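Malyl-CoA lyase/beta-methylmalyl-CoA lyase (Methylobacterium extorquens, PDB 5UGR) belongs to the HpcH/HpaI aldolase/citrate lyase family and is a magnesium-binding lyase built on a TIM barrel. Local coordinates at residues A152-F163 / A216-G227. Residues are numbered along the deposited sequence; the frame is centred on the assembly and turned at random.
Sequences ATSSKRLEAMSF and ACRAYGLRPIDG
Arg223 and Glu159 start the pairing of strands 158-163 and 223-226, parallel neighbours 4.7 Å apart at their axes. Arg223 N donates to Glu159 O at 2.9 Å; Met161 N then bonds to Arg223 O, Ile225 N to Met161 O and Phe163 N to Ile225 O. The side chains of Glu159 and Arg223 run side by side in the same direction, and NH1 and NH2 of Arg223 both reach Glu159 OE2, at 2.9 and 3.1 Å. That oxygen lies in the guanidinium plane, whereas the carboxylate is turned 77° to it and OE2 is met on its anti side, by nitrogens lying off the carboxylate plane. Arg12 forms a further salt bridge to OE2, so two arginines share one buried carboxylate oxygen. At the far end, Asp226 OD1 meets the Phe163 ring at its edge, 3.6 Å from CD2, with carboxylate and ring nearly coplanar; OD2 pairs with Lys253.

Leu222, between the helix and its strand, packs against Leu158 and Ala152. Its CD1 lies 3.7 Å from Leu158 CD2, the two side chains crossing at about a right angle. Farther along, Thr153 CG2, anti to its own carbonyl carbon (chi1 63°), sits over one face of the Tyr220 ring in a CH-pi contact, 3.7 Å from the centroid, while Ala219 CB covers the opposite face. A water joins Ala152 O to Tyr220 O.

Tyr220 OH is hydrogen-bonded to Asn147 ND2 of the second subunit. Within the parallel eight-stranded TIM barrel these are the sixth and seventh strands; 158-163 lies between 134-139 and 223-226, and helix 207-220 packs outside them, its Met213 against Met161 and Phe163.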
ATOM      1  N   ALA A 152       7.698  13.092   2.287  1.00 11.81           N
ATOM      2  CA  ALA A 152       8.215  13.964   1.249  1.00 12.04           C
ATOM      3  C   ALA A 152       7.220  14.306   0.131  1.00 13.29           C
ATOM      4  O   ALA A 152       7.429  15.300  -0.558  1.00 14.78           O
ATOM      5  CB  ALA A 152       9.463  13.329   0.617  1.00 13.44           C
ATOM      6  N   THR A 153       6.194  13.487  -0.059  1.00 11.74           N
ATOM      7  CA  THR A 153       5.175  13.691  -1.057  1.00 12.38           C
ATOM      8  C   THR A 153       3.816  14.112  -0.498  1.00 12.19           C
ATOM      9  O   THR A 153       2.779  13.952  -1.153  1.00 16.05           O
ATOM     10  CB  THR A 153       5.039  12.509  -2.018  1.00 14.17           C
ATOM     11  OG1 THR A 153       4.622  11.362  -1.294  1.00 15.55           O
ATOM     12  CG2 THR A 153       6.356  12.249  -2.781  1.00 18.10           C
ATOM     13  N   SER A 154       3.827  14.696   0.699  1.00 13.14           N
ATOM     14  CA  SER A 154       2.568  14.910   1.415  1.00 12.28           C
ATOM     15  C   SER A 154       1.840  16.213   1.154  1.00 12.60           C
ATOM     16  O   SER A 154       0.702  16.331   1.631  1.00 13.96           O
ATOM     17  CB  SER A 154       2.852  14.809   2.912  1.00 12.75           C
ATOM     18  OG  SER A 154       3.759  15.784   3.378  1.00 13.86           O
ATOM     19  N   SER A 155       2.451  17.154   0.433  1.00 12.74           N
ATOM     20  CA  SER A 155       1.756  18.436   0.169  1.00 12.45           C
ATOM     21  C   SER A 155       2.449  19.170  -0.959  1.00 12.41           C
ATOM     22  O   SER A 155       3.674  19.251  -0.982  1.00 13.70           O
ATOM     23  CB  SER A 155       1.784  19.332   1.391  1.00 12.99           C
ATOM     24  OG  SER A 155       1.265  20.635   1.123  1.00 13.40           O
ATOM     25  N   LYS A 156       1.648  19.807  -1.810  1.00 14.16           N
ATOM     26  CA  LYS A 156       2.197  20.684  -2.849  1.00 15.70           C
ATOM     27  C   LYS A 156       2.913  21.902  -2.276  1.00 14.14           C
ATOM     28  O   LYS A 156       3.738  22.528  -2.974  1.00 15.29           O
ATOM     29  CB  LYS A 156       1.077  21.115  -3.798  1.00 18.97           C
ATOM     30  CG  LYS A 156       0.618  19.979  -4.705  1.00 25.58           C
ATOM     31  CD  LYS A 156      -0.403  20.465  -5.755  1.00 36.90           C
ATOM     32  CE  LYS A 156      -1.752  20.882  -5.191  1.00 39.98           C
ATOM     33  NZ  LYS A 156      -2.493  19.774  -4.470  1.00 47.11           N
ATOM     34  N   ARG A 157       2.624  22.223  -1.000  1.00 13.25           N
ATOM     35  CA  ARG A 157       3.339  23.288  -0.308  1.00 13.68           C
ATOM     36  C   ARG A 157       4.689  22.933   0.183  1.00 11.89           C
ATOM     37  O   ARG A 157       5.453  23.816   0.558  1.00 13.83           O
ATOM     38  CB  ARG A 157       2.550  23.834   0.875  1.00 13.20           C
ATOM     39  CG  ARG A 157       1.159  24.364   0.585  1.00 13.97           C
ATOM     40  CD  ARG A 157       0.489  24.852   1.858  1.00 14.05           C
ATOM     41  NE  ARG A 157      -0.857  25.303   1.650  1.00 14.94           N
ATOM     42  CZ  ARG A 157      -1.228  26.549   1.354  1.00 15.91           C
ATOM     43  NH1 ARG A 157      -0.342  27.533   1.264  1.00 16.44           N
ATOM     44  NH2 ARG A 157      -2.521  26.794   1.180  1.00 17.37           N
ATOM     45  N   LEU A 158       4.988  21.625   0.283  1.00 11.99           N
ATOM     46  CA  LEU A 158       6.214  21.212   0.919  1.00 11.88           C
ATOM     47  C   LEU A 158       7.419  21.571   0.065  1.00 12.41           C
ATOM     48  O   LEU A 158       7.473  21.269  -1.134  1.00 14.62           O
ATOM     49  CB  LEU A 158       6.184  19.697   1.207  1.00 13.11           C
ATOM     50  CG  LEU A 158       7.321  19.141   2.059  1.00 13.42           C
ATOM     51  CD1 LEU A 158       7.391  19.837   3.401  1.00 14.38           C
ATOM     52  CD2 LEU A 158       7.094  17.632   2.271  1.00 14.84           C
ATOM     53  N   GLU A 159       8.378  22.237   0.698  1.00 11.68           N
ATOM     54  CA  GLU A 159       9.605  22.703   0.076  1.00 12.68           C
ATOM     55  C   GLU A 159      10.909  22.163   0.624  1.00 11.56           C
ATOM     56  O   GLU A 159      11.914  22.173  -0.108  1.00 13.82           O
ATOM     57  CB  GLU A 159       9.736  24.234   0.148  1.00 13.61           C
ATOM     58  CG  GLU A 159       8.562  24.995  -0.411  1.00 13.77           C
ATOM     59  CD  GLU A 159       8.774  26.517  -0.363  1.00 14.30           C
ATOM     60  OE1 GLU A 159       7.733  27.233  -0.415  1.00 16.48           O
ATOM     61  OE2 GLU A 159       9.956  26.952  -0.266  1.00 15.30           O
ATOM     62  N   ALA A 160      10.931  21.688   1.866  1.00 11.98           N
ATOM     63  CA  ALA A 160      12.210  21.471   2.569  1.00 12.12           C
ATOM     64  C   ALA A 160      11.973  20.582   3.776  1.00 13.41           C
ATOM     65  O   ALA A 160      10.872  20.574   4.340  1.00 12.91           O
ATOM     66  CB  ALA A 160      12.768  22.807   3.027  1.00 12.82           C
ATOM     67  N   MET A 161      13.029  19.867   4.174  1.00 12.54           N
ATOM     68  CA  MET A 161      13.029  19.097   5.419  0.50 12.22           C
ATOM     69  C   MET A 161      14.288  19.469   6.191  1.00 13.07           C
ATOM     70  O   MET A 161      15.377  19.547   5.587  1.00 13.52           O
ATOM     71  CB  MET A 161      13.023  17.572   5.172  0.50 12.46           C
ATOM     72  CG  MET A 161      12.091  17.070   4.088  0.50 15.10           C
ATOM     73  SD  MET A 161      12.058  15.255   3.888  0.50 18.22           S
ATOM     74  CE  MET A 161      10.348  15.111   4.330  0.50 14.71           C
ATOM     75  N   SER A 162      14.110  19.682   7.511  1.00 12.23           N
ATOM     76  CA  SER A 162      15.243  19.886   8.390  1.00 12.54           C
ATOM     77  C   SER A 162      15.450  18.656   9.271  1.00 11.26           C
ATOM     78  O   SER A 162      14.474  18.132   9.802  1.00 12.72           O
ATOM     79  CB  SER A 162      15.035  21.084   9.310  1.00 13.44           C
ATOM     80  OG  SER A 162      15.209  22.341   8.641  1.00 13.21           O
ATOM     81  N   PHE A 163      16.738  18.249   9.425  1.00 12.46           N
ATOM     82  CA  PHE A 163      17.120  17.167  10.321  1.00 12.77           C
ATOM     83  C   PHE A 163      17.330  17.724  11.703  1.00 12.18           C
ATOM     84  O   PHE A 163      18.346  18.362  11.991  1.00 13.18           O
ATOM     85  CB  PHE A 163      18.318  16.447   9.787  1.00 13.66           C
ATOM     86  CG  PHE A 163      18.862  15.427  10.711  1.00 11.88           C
ATOM     87  CD1 PHE A 163      18.026  14.468  11.241  1.00 14.48           C
ATOM     88  CD2 PHE A 163      20.202  15.488  11.145  1.00 12.94           C
ATOM     89  CE1 PHE A 163      18.534  13.538  12.158  1.00 13.60           C
ATOM     90  CE2 PHE A 163      20.705  14.536  12.033  1.00 14.95           C
ATOM     91  CZ  PHE A 163      19.869  13.601  12.552  1.00 13.48           C
ATOM     92  N   ALA A 216      15.208  11.201   0.458  1.00 12.02           N
ATOM     93  CA  ALA A 216      13.797  11.539   0.342  1.00 12.26           C
ATOM     94  C   ALA A 216      13.652  12.921  -0.303  1.00 12.23           C
ATOM     95  O   ALA A 216      12.776  13.157  -1.153  1.00 13.53           O
ATOM     96  CB  ALA A 216      13.138  11.509   1.715  1.00 12.90           C
ATOM     97  N   CYS A 217      14.411  13.888   0.195  1.00 11.92           N
ATOM     98  CA  CYS A 217      14.347  15.240  -0.372  1.00 11.92           C
ATOM     99  C   CYS A 217      14.698  15.305  -1.834  1.00 12.95           C
ATOM    100  O   CYS A 217      13.988  15.921  -2.642  1.00 13.45           O
ATOM    101  CB  CYS A 217      15.310  16.168   0.409  1.00 13.02           C
ATOM    102  SG  CYS A 217      14.704  16.621   2.065  1.00 14.10           S
ATOM    103  N   ARG A 218      15.806  14.680  -2.182  1.00 12.88           N
ATOM    104  CA  ARG A 218      16.327  14.776  -3.563  1.00 13.53           C
ATOM    105  C   ARG A 218      15.481  13.966  -4.549  1.00 13.52           C
ATOM    106  O   ARG A 218      15.423  14.296  -5.735  1.00 15.23           O
ATOM    107  CB  ARG A 218      17.822  14.425  -3.614  1.00 13.06           C
ATOM    108  CG  ARG A 218      18.678  15.433  -2.891  1.00 13.62           C
ATOM    109  CD  ARG A 218      18.735  16.731  -3.641  1.00 15.33           C
ATOM    110  NE  ARG A 218      19.702  17.678  -3.071  1.00 14.50           N
ATOM    111  CZ  ARG A 218      19.566  19.010  -3.118  1.00 15.47           C
ATOM    112  NH1 ARG A 218      18.485  19.562  -3.631  1.00 18.89           N
ATOM    113  NH2 ARG A 218      20.486  19.778  -2.591  1.00 17.78           N
ATOM    114  N   ALA A 219      14.812  12.896  -4.064  1.00 12.41           N
ATOM    115  CA  ALA A 219      13.906  12.144  -4.904  1.00 13.26           C
ATOM    116  C   ALA A 219      12.691  12.989  -5.264  1.00 13.28           C
ATOM    117  O   ALA A 219      12.231  12.924  -6.398  1.00 14.96           O
ATOM    118  CB  ALA A 219      13.441  10.902  -4.198  1.00 13.24           C
ATOM    119  N   TYR A 220      12.208  13.795  -4.316  1.00 12.78           N
ATOM    120  CA  TYR A 220      10.890  14.393  -4.407  1.00 13.16           C
ATOM    121  C   TYR A 220      10.898  15.935  -4.479  1.00 12.98           C
ATOM    122  O   TYR A 220       9.819  16.557  -4.320  1.00 17.44           O
ATOM    123  CB  TYR A 220       9.984  13.806  -3.342  1.00 14.60           C
ATOM    124  CG  TYR A 220       9.807  12.313  -3.521  1.00 13.94           C
ATOM    125  CD1 TYR A 220       9.243  11.799  -4.694  1.00 15.64           C
ATOM    126  CD2 TYR A 220      10.209  11.422  -2.555  1.00 13.92           C
ATOM    127  CE1 TYR A 220       9.109  10.438  -4.868  1.00 15.17           C
ATOM    128  CE2 TYR A 220      10.076  10.048  -2.707  1.00 14.11           C
ATOM    129  CZ  TYR A 220       9.502   9.551  -3.863  1.00 15.08           C
ATOM    130  OH  TYR A 220       9.371   8.188  -4.062  1.00 16.04           O
ATOM    131  N   GLY A 221      12.074  16.510  -4.793  1.00 13.93           N
ATOM    132  CA  GLY A 221      12.169  17.932  -5.160  1.00 14.46           C
ATOM    133  C   GLY A 221      12.305  18.942  -4.029  1.00 14.39           C
ATOM    134  O   GLY A 221      12.017  20.124  -4.235  1.00 16.97           O
ATOM    135  N   LEU A 222      12.685  18.457  -2.854  1.00 12.55           N
ATOM    136  CA  LEU A 222      12.795  19.299  -1.661  1.00 12.22           C
ATOM    137  C   LEU A 222      14.230  19.677  -1.318  1.00 13.02           C
ATOM    138  O   LEU A 222      15.170  18.992  -1.674  1.00 14.48           O
ATOM    139  CB  LEU A 222      12.194  18.565  -0.466  1.00 12.32           C
ATOM    140  CG  LEU A 222      10.836  17.901  -0.656  1.00 12.85           C
ATOM    141  CD1 LEU A 222      10.383  17.171   0.599  1.00 14.01           C
ATOM    142  CD2 LEU A 222       9.786  18.867  -1.135  1.00 14.21           C
ATOM    143  N   ARG A 223      14.383  20.746  -0.506  1.00 11.86           N
ATOM    144  CA  ARG A 223      15.681  21.167   0.033  1.00 12.72           C
ATOM    145  C   ARG A 223      16.025  20.349   1.286  1.00 12.88           C
ATOM    146  O   ARG A 223      15.244  20.404   2.236  1.00 12.77           O
ATOM    147  CB  ARG A 223      15.660  22.656   0.377  1.00 14.27           C
ATOM    148  CG  ARG A 223      15.268  23.590  -0.751  1.00 15.69           C
ATOM    149  CD  ARG A 223      15.400  25.041  -0.342  1.00 17.49           C
ATOM    150  NE  ARG A 223      14.418  25.521   0.595  1.00 15.34           N
ATOM    151  CZ  ARG A 223      13.199  25.976   0.265  1.00 14.53           C
ATOM    152  NH1 ARG A 223      12.400  26.485   1.235  1.00 15.98           N
ATOM    153  NH2 ARG A 223      12.760  25.899  -0.995  1.00 18.16           N
ATOM    154  N   PRO A 224      17.192  19.674   1.315  1.00 13.63           N
ATOM    155  CA  PRO A 224      17.629  19.018   2.544  1.00 13.98           C
ATOM    156  C   PRO A 224      18.477  19.987   3.380  1.00 13.27           C
ATOM    157  O   PRO A 224      19.529  20.474   2.908  1.00 13.21           O
ATOM    158  CB  PRO A 224      18.493  17.863   2.029  1.00 13.45           C
ATOM    159  CG  PRO A 224      18.830  18.138   0.600  1.00 16.17           C
ATOM    160  CD  PRO A 224      18.093  19.372   0.171  1.00 15.07           C
ATOM    161  N   ILE A 225      18.022  20.184   4.632  1.00 12.38           N
ATOM    162  CA  ILE A 225      18.619  21.164   5.546  1.00 13.35           C
ATOM    163  C   ILE A 225      19.059  20.442   6.805  1.00 12.14           C
ATOM    164  O   ILE A 225      18.303  19.642   7.389  1.00 12.75           O
ATOM    165  CB  ILE A 225      17.608  22.294   5.921  1.00 13.54           C
ATOM    166  CG1 ILE A 225      16.973  22.892   4.656  1.00 13.21           C
ATOM    167  CG2 ILE A 225      18.308  23.334   6.770  1.00 13.58           C
ATOM    168  CD1 ILE A 225      17.909  23.553   3.698  1.00 15.18           C
ATOM    169  N   ASP A 226      20.289  20.739   7.265  1.00 12.06           N
ATOM    170  CA  ASP A 226      20.800  20.140   8.497  1.00 14.33           C
ATOM    171  C   ASP A 226      20.420  21.020   9.669  1.00 13.96           C
ATOM    172  O   ASP A 226      20.383  22.256   9.541  1.00 13.92           O
ATOM    173  CB  ASP A 226      22.330  20.013   8.387  1.00 13.54           C
ATOM    174  CG  ASP A 226      22.948  19.123   9.448  1.00 14.55           C
ATOM    175  OD1 ASP A 226      22.248  18.202   9.951  1.00 14.81           O
ATOM    176  OD2 ASP A 226      24.119  19.430   9.820  1.00 15.65           O
ATOM    177  N   GLY A 227      20.198  20.409  10.823  1.00 13.21           N
ATOM    178  CA  GLY A 227      19.697  21.095  12.000  1.00 13.74           C
ATOM    179  C   GLY A 227      20.788  21.749  12.884  1.00 13.18           C
ATOM    180  O   GLY A 227      21.872  22.102  12.393  1.00 14.88           O
TER
HETATM  181  O   HOH W   1       7.060  16.453  -2.898  1.00 42.89           O